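Local structure of alpha-glucosidase (6PNR) at residues D435-M440 with C451-A456; I244-G249 with A268-Q273. The protein probably hydrolyses alpha-linked glycosides of sulfoquinovose, the sulfonated sugar of plant sulfolipids, as a glycosidase of glycoside hydrolase family 31. All blocks are in the same frame, centred on the assembly; numbering follows the deposited sequence.

Contact 1: residues D435-M440 with C451-A456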
loop_
_atom_site.group_PDB
_atom_site.type_symbol
_atom_site.label_atom_id
_atom_site.label_comp_id
_atom_site.label_asym_id
_atom_site.label_seq_id
_atom_site.Cartn_x
_atom_site.Cartn_y
_atom_site.Cartn_z
ATOM N N ASP A 435 -5.384 -45.228 5.980
ATOM C CA ASP A 435 -4.340 -45.815 6.817
ATOM C C ASP A 435 -3.110 -44.940 6.959
ATOM O O ASP A 435 -2.403 -45.050 7.962
ATOM C CB ASP A 435 -3.893 -47.173 6.270
ATOM C CG ASP A 435 -5.034 -48.167 6.165
ATOM O OD1 ASP A 435 -5.948 -48.127 7.015
ATOM O OD2 ASP A 435 -5.006 -48.981 5.220
ATOM N N VAL A 436 -2.829 -44.106 5.970
ATOM C CA VAL A 436 -1.747 -43.129 6.046
ATOM C C VAL A 436 -2.364 -41.766 5.804
ATOM O O VAL A 436 -3.409 -41.647 5.156
ATOM C CB VAL A 436 -0.613 -43.396 5.036
ATOM C CG1 VAL A 436 -0.138 -44.838 5.099
ATOM C CG2 VAL A 436 -1.050 -43.027 3.652
ATOM N N VAL A 437 -1.732 -40.728 6.330
ATOM C CA VAL A 437 -2.310 -39.396 6.199
ATOM C C VAL A 437 -1.212 -38.396 5.871
ATOM O O VAL A 437 -0.144 -38.410 6.493
ATOM C CB VAL A 437 -3.083 -38.985 7.472
ATOM C CG1 VAL A 437 -2.209 -39.098 8.720
ATOM C CG2 VAL A 437 -3.665 -37.579 7.312
ATOM N N TYR A 438 -1.466 -37.541 4.882
ATOM C CA TYR A 438 -0.584 -36.418 4.604
ATOM C C TYR A 438 -1.344 -35.136 4.909
ATOM O O TYR A 438 -2.578 -35.106 4.892
ATOM C CB TYR A 438 -0.064 -36.420 3.150
ATOM C CG TYR A 438 -1.166 -36.588 2.128
ATOM C CD1 TYR A 438 -1.608 -37.851 1.759
ATOM C CD2 TYR A 438 -1.781 -35.482 1.552
ATOM C CE1 TYR A 438 -2.640 -38.014 0.838
ATOM C CE2 TYR A 438 -2.824 -35.628 0.639
ATOM C CZ TYR A 438 -3.244 -36.898 0.284
ATOM O OH TYR A 438 -4.275 -37.055 -0.618
ATOM N N PHE A 439 -0.620 -34.080 5.236
ATOM C CA PHE A 439 -1.298 -32.825 5.531
ATOM C C PHE A 439 -0.703 -31.709 4.694
ATOM O O PHE A 439 0.517 -31.628 4.526
ATOM C CB PHE A 439 -1.269 -32.486 7.043
ATOM C CG PHE A 439 -0.001 -32.898 7.756
ATOM C CD1 PHE A 439 0.195 -34.211 8.166
ATOM C CD2 PHE A 439 0.976 -31.948 8.062
ATOM C CE1 PHE A 439 1.353 -34.577 8.842
ATOM C CE2 PHE A 439 2.141 -32.309 8.736
ATOM C CZ PHE A 439 2.334 -33.605 9.123
ATOM N N MET A 440 -1.581 -30.869 4.147
ATOM C CA MET A 440 -1.208 -29.800 3.234
ATOM C C MET A 440 -1.622 -28.448 3.799
ATOM O O MET A 440 -2.618 -28.331 4.519
ATOM C CB MET A 440 -1.863 -30.008 1.866
ATOM C CG MET A 440 -1.718 -31.432 1.324
ATOM S SD MET A 440 -2.370 -31.571 -0.342
ATOM C CE MET A 440 -1.270 -30.488 -1.256
ATOM N N CYS A 451 -7.081 -33.826 -0.525
ATOM C CA CYS A 451 -6.240 -33.557 0.632
ATOM C C CYS A 451 -6.839 -34.258 1.843
ATOM O O CYS A 451 -7.971 -33.957 2.232
ATOM C CB CYS A 451 -6.113 -32.051 0.855
ATOM S SG CYS A 451 -5.272 -31.617 2.384
ATOM N N THR A 452 -6.086 -35.202 2.426
ATOM C CA THR A 452 -6.589 -35.972 3.563
ATOM C C THR A 452 -6.650 -35.166 4.857
ATOM O O THR A 452 -7.392 -35.540 5.770
ATOM C CB THR A 452 -5.723 -37.212 3.803
ATOM O OG1 THR A 452 -4.339 -36.843 3.768
ATOM C CG2 THR A 452 -5.992 -38.288 2.752
ATOM N N LEU A 453 -5.885 -34.081 4.968
ATOM C CA LEU A 453 -5.857 -33.283 6.189
ATOM C C LEU A 453 -5.197 -31.937 5.905
ATOM O O LEU A 453 -4.097 -31.896 5.348
ATOM C CB LEU A 453 -5.103 -34.023 7.306
ATOM C CG LEU A 453 -4.822 -33.261 8.615
ATOM C CD1 LEU A 453 -6.116 -32.943 9.372
ATOM C CD2 LEU A 453 -3.887 -34.046 9.516
ATOM N N LEU A 454 -5.859 -30.837 6.261
ATOM C CA LEU A 454 -5.258 -29.512 6.180
ATOM C C LEU A 454 -4.451 -29.225 7.440
ATOM O O LEU A 454 -4.683 -29.820 8.494
ATOM C CB LEU A 454 -6.327 -28.423 6.034
ATOM C CG LEU A 454 -6.865 -27.981 4.678
ATOM C CD1 LEU A 454 -7.741 -26.746 4.893
ATOM C CD2 LEU A 454 -5.734 -27.669 3.731
ATOM N N TRP A 455 -3.497 -28.296 7.325
ATOM C CA TRP A 455 -3.033 -27.572 8.500
ATOM C C TRP A 455 -2.949 -26.098 8.126
ATOM O O TRP A 455 -2.867 -25.737 6.947
ATOM C CB TRP A 455 -1.710 -28.139 9.082
ATOM C CG TRP A 455 -0.406 -27.427 8.770
ATOM C CD1 TRP A 455 0.243 -26.507 9.555
ATOM C CD2 TRP A 455 0.441 -27.645 7.629
ATOM N NE1 TRP A 455 1.418 -26.123 8.958
ATOM C CE2 TRP A 455 1.564 -26.801 7.775
ATOM C CE3 TRP A 455 0.356 -28.474 6.497
ATOM C CZ2 TRP A 455 2.590 -26.746 6.823
ATOM C CZ3 TRP A 455 1.369 -28.425 5.558
ATOM C CH2 TRP A 455 2.475 -27.558 5.723
ATOM N N ALA A 456 -3.039 -25.243 9.145
ATOM C CA ALA A 456 -3.152 -23.799 8.953
ATOM C C ALA A 456 -1.859 -23.147 8.446
ATOM O O ALA A 456 -1.791 -21.911 8.459
ATOM C CB ALA A 456 -3.606 -23.130 10.259
#
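Thr452 sets its hydroxyl as a small bump on the ring of Tyr438. This is part of the family 31 TIM barrel, where strand 437-439 meets the irregular chain 451-456; Tyr438 and Met440 also pack on helix 408-429. OG1 of Thr452 sits over the centre of the Tyr438 ring, 3.3 Å above its plane. With chi1 at 47°, OG1 lies between the backbone N and the carbonyl carbon of Thr452, from where it donates to Tyr438 O at 2.7 Å, in the carbonyl plane and on a lone pair. CG2 of Thr452 packs near CE1 and CZ of the same ring. The Tyr438 hydroxyl goes to the carbonyl of Tyr450. Thr452 N is buried with no partner.

Leu453 fills the hollow between Val437 and Phe439: its CB meets Val437 CG2, and its CD2 comes to 3.9 Å from Phe439 CB. The Met440 side chain starts out away from 451-456, yet CG touches Cys451 SG at 3.7 Å. A single bridge joins Met440 and Leu454: Met440 N donates to Leu453 O at 3.0 Å, and Trp455 N to Met440 O at 2.9 Å, the latter from above the carbonyl plane. On its other edge, strand 437-439 is hydrogen-bonded to strand 386-389.

Trp455 lines the inhibitor pocket and touches the bound aza-sugar. Arg521 makes a cation-pi contact with it. Phe439 turns its edge to the face of Trp455 in an offset edge-to-face pair, with planes at 86°. The nearest carbons of these two rings are Phe439 CD2 and Trp455 CE3, 3.9 Å apart.

Contact 2: residues I244-G249 with A268-Q273; sequences IGVQGG and AGIWCQ. With 9VH ([(3~{S},4~{R},5~{R})-4,5-bis(oxidanyl)piperidin-3-yl]methanesulfonic acid), chain C.
Ile244 and Gly245 pair in parallel with Ile270 and Trp271, through hydrogen bonds from Ile244 N to Gly269 O, Trp271 N to Ile244 O (2.8 Å) and Val246 N to Trp271 O. Beyond them the two chains spread apart. A water fills in there: it donates to Val246 O and Trp271 O and accepts from Gln273 N.

Ile244 and Ile270 point to one side of the sheet. The side chains of Val246 and Ile270 cross at about a right angle, with Val246 CG2 3.8 Å from Ile270 CD1. Helix 250-262 packs on Ile244 and Val246. Trp271 points to the other side. Its CE3 lies 3.6 Å from Gly245 CA, and a side chain on Gly245 would collide with that ring. Trp271 NE1 bonds to the carbonyl of Gly317.

The two strands and helix 250-262 form a beta-alpha-beta unit of the TIM barrel. The chain after strand 267-271 brings Gln273 to the inhibitor, and the chain after strand 242-245 backs it with Gln247.

There Gln273 NE2 donates to Gln247 OE1 at 2.8 Å, with an N-H...O angle of 164°. The acceptor lies in the amide plane of Gln273, but the donor stands above the carbonyl plane of Gln247. The two amides are turned 60° against each other. Gln247 NE2 goes to Glu524, which helps fix the Gln247 amide with OE1 toward Gln273. Extended beyond CG, Gln273 carries its OE1 to the inhibitor, whose O5 donates to it at 2.6 Å. Replacing Gln273 by alanine would probably leave inhibitor O5 without this acceptor and Gln247 OE1 without this donor, the Gln247 amide then being held less firmly. His523 touches the Gln273 side chain and is itself hydrogen-bonded to the inhibitor through NE2.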
loop_
_atom_site.group_PDB
_atom_site.type_symbol
_atom_site.label_atom_id
_atom_site.label_comp_id
_atom_site.label_asym_id
_atom_site.label_seq_id
_atom_site.Cartn_x
_atom_site.Cartn_y
_atom_site.Cartn_z
ATOM N N ILE A 244 4.978 -35.760 17.579
ATOM C CA ILE A 244 6.040 -34.857 18.025
ATOM C C ILE A 244 6.944 -34.480 16.852
ATOM O O ILE A 244 7.439 -35.345 16.117
ATOM C CB ILE A 244 6.848 -35.468 19.187
ATOM C CG1 ILE A 244 7.421 -36.832 18.833
ATOM C CG2 ILE A 244 5.968 -35.581 20.427
ATOM C CD1 ILE A 244 8.566 -37.251 19.750
ATOM N N GLY A 245 7.136 -33.177 16.665
ATOM C CA GLY A 245 7.987 -32.687 15.602
ATOM C C GLY A 245 9.374 -32.427 16.150
ATOM O O GLY A 245 9.571 -31.470 16.901
ATOM N N VAL A 246 10.325 -33.295 15.818
ATOM C CA VAL A 246 11.697 -33.205 16.303
ATOM C C VAL A 246 12.624 -33.384 15.108
ATOM O O VAL A 246 12.204 -33.784 14.022
ATOM C CB VAL A 246 12.015 -34.250 17.397
ATOM C CG1 VAL A 246 11.066 -34.100 18.577
ATOM C CG2 VAL A 246 11.957 -35.671 16.816
ATOM N N GLN A 247 13.899 -33.075 15.320
ATOM C CA GLN A 247 14.878 -33.089 14.245
ATOM C C GLN A 247 16.239 -33.404 14.832
ATOM O O GLN A 247 16.421 -33.424 16.052
ATOM C CB GLN A 247 14.966 -31.742 13.509
ATOM C CG GLN A 247 13.724 -31.305 12.740
ATOM C CD GLN A 247 13.898 -29.917 12.140
ATOM O OE1 GLN A 247 13.891 -29.756 10.924
ATOM N NE2 GLN A 247 14.076 -28.914 12.993
ATOM N N GLY A 248 17.191 -33.655 13.939
ATOM C CA GLY A 248 18.598 -33.730 14.299
ATOM C C GLY A 248 19.285 -35.038 13.993
ATOM O O GLY A 248 20.470 -35.182 14.330
ATOM N N GLY A 249 18.621 -36.015 13.384
ATOM C CA GLY A 249 19.238 -37.307 13.131
ATOM C C GLY A 249 18.833 -38.348 14.162
ATOM O O GLY A 249 18.163 -38.063 15.161
ATOM N N ALA A 268 1.585 -40.734 19.407
ATOM C CA ALA A 268 1.055 -41.448 18.251
ATOM C C ALA A 268 2.120 -41.631 17.179
ATOM O O ALA A 268 2.155 -42.670 16.508
ATOM C CB ALA A 268 -0.148 -40.692 17.665
ATOM N N GLY A 269 2.995 -40.641 17.003
ATOM C CA GLY A 269 3.991 -40.707 15.953
ATOM C C GLY A 269 5.087 -39.686 16.162
ATOM O O GLY A 269 4.909 -38.680 16.860
ATOM N N ILE A 270 6.233 -39.963 15.548
ATOM C CA ILE A 270 7.358 -39.029 15.513
ATOM C C ILE A 270 7.439 -38.468 14.099
ATOM O O ILE A 270 7.511 -39.225 13.123
ATOM C CB ILE A 270 8.671 -39.710 15.946
ATOM C CG1 ILE A 270 9.828 -38.713 15.934
ATOM C CG2 ILE A 270 8.990 -40.928 15.063
ATOM C CD1 ILE A 270 11.166 -39.330 16.318
ATOM N N TRP A 271 7.374 -37.142 13.981
ATOM C CA TRP A 271 7.405 -36.456 12.695
ATOM C C TRP A 271 8.772 -35.795 12.568
ATOM O O TRP A 271 9.048 -34.804 13.256
ATOM C CB TRP A 271 6.275 -35.420 12.590
ATOM C CG TRP A 271 6.425 -34.521 11.415
ATOM C CD1 TRP A 271 6.550 -34.891 10.105
ATOM C CD2 TRP A 271 6.477 -33.093 11.438
ATOM N NE1 TRP A 271 6.677 -33.773 9.310
ATOM C CE2 TRP A 271 6.639 -32.658 10.107
ATOM C CE3 TRP A 271 6.410 -32.138 12.461
ATOM C CZ2 TRP A 271 6.742 -31.309 9.769
ATOM C CZ3 TRP A 271 6.513 -30.794 12.119
ATOM C CH2 TRP A 271 6.680 -30.397 10.790
ATOM N N CYS A 272 9.644 -36.361 11.721
ATOM C CA CYS A 272 10.982 -35.815 11.486
ATOM C C CYS A 272 11.002 -35.202 10.098
ATOM O O CYS A 272 11.237 -35.902 9.109
ATOM C CB CYS A 272 12.067 -36.881 11.611
ATOM S SG CYS A 272 12.178 -37.615 13.232
ATOM N N GLN A 273 10.789 -33.886 10.020
ATOM C CA GLN A 273 10.778 -33.260 8.705
ATOM C C GLN A 273 12.143 -33.295 8.036
ATOM O O GLN A 273 12.215 -33.200 6.806
ATOM C CB GLN A 273 10.280 -31.812 8.793
ATOM C CG GLN A 273 11.171 -30.861 9.583
ATOM C CD GLN A 273 10.802 -29.393 9.329
ATOM O OE1 GLN A 273 9.749 -29.094 8.756
ATOM N NE2 GLN A 273 11.663 -28.483 9.754
HETATM O O1 9VH C . 12.286 -24.934 5.907
HETATM S S1 9VH C . 11.677 -25.753 4.873
HETATM O O2 9VH C . 11.116 -24.917 3.840
HETATM O O3 9VH C . 12.589 -26.765 4.400
HETATM C C1 9VH C . 10.343 -26.586 5.689
HETATM C C2 9VH C . 9.222 -25.663 6.186
HETATM C C3 9VH C . 8.410 -25.217 4.979
HETATM N N1 9VH C . 7.122 -24.572 5.236
HETATM C C4 9VH C . 6.290 -25.342 6.160
HETATM C C5 9VH C . 7.045 -25.596 7.456
HETATM O O4 9VH C . 6.195 -26.339 8.326
HETATM C C6 9VH C . 8.314 -26.389 7.177
HETATM O O5 9VH C . 9.020 -26.642 8.388
HETATM O O HOH W 1 10.234 -32.440 12.521
#

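Both contacts are buried, and both belong to the same parallel sheet of the TIM barrel. Their centres lie about 16 Å apart, and their nearest atoms about 4 Å. Contact 2 joins two neighbouring strands of one beta-alpha-beta unit, so its backbone pairing is regular. Contact 1 sets a strand against a loop, held by a single bridge and by interlocking side chains. Each gives one residue to the inhibitor pocket, but with different chemistry: Trp455 brings an aromatic edge to the inhibitor, Gln273 a hydrogen-bonding amide. Arg521 links them, making cation-pi contacts with Trp455 of contact 1 and Trp271 of contact 2.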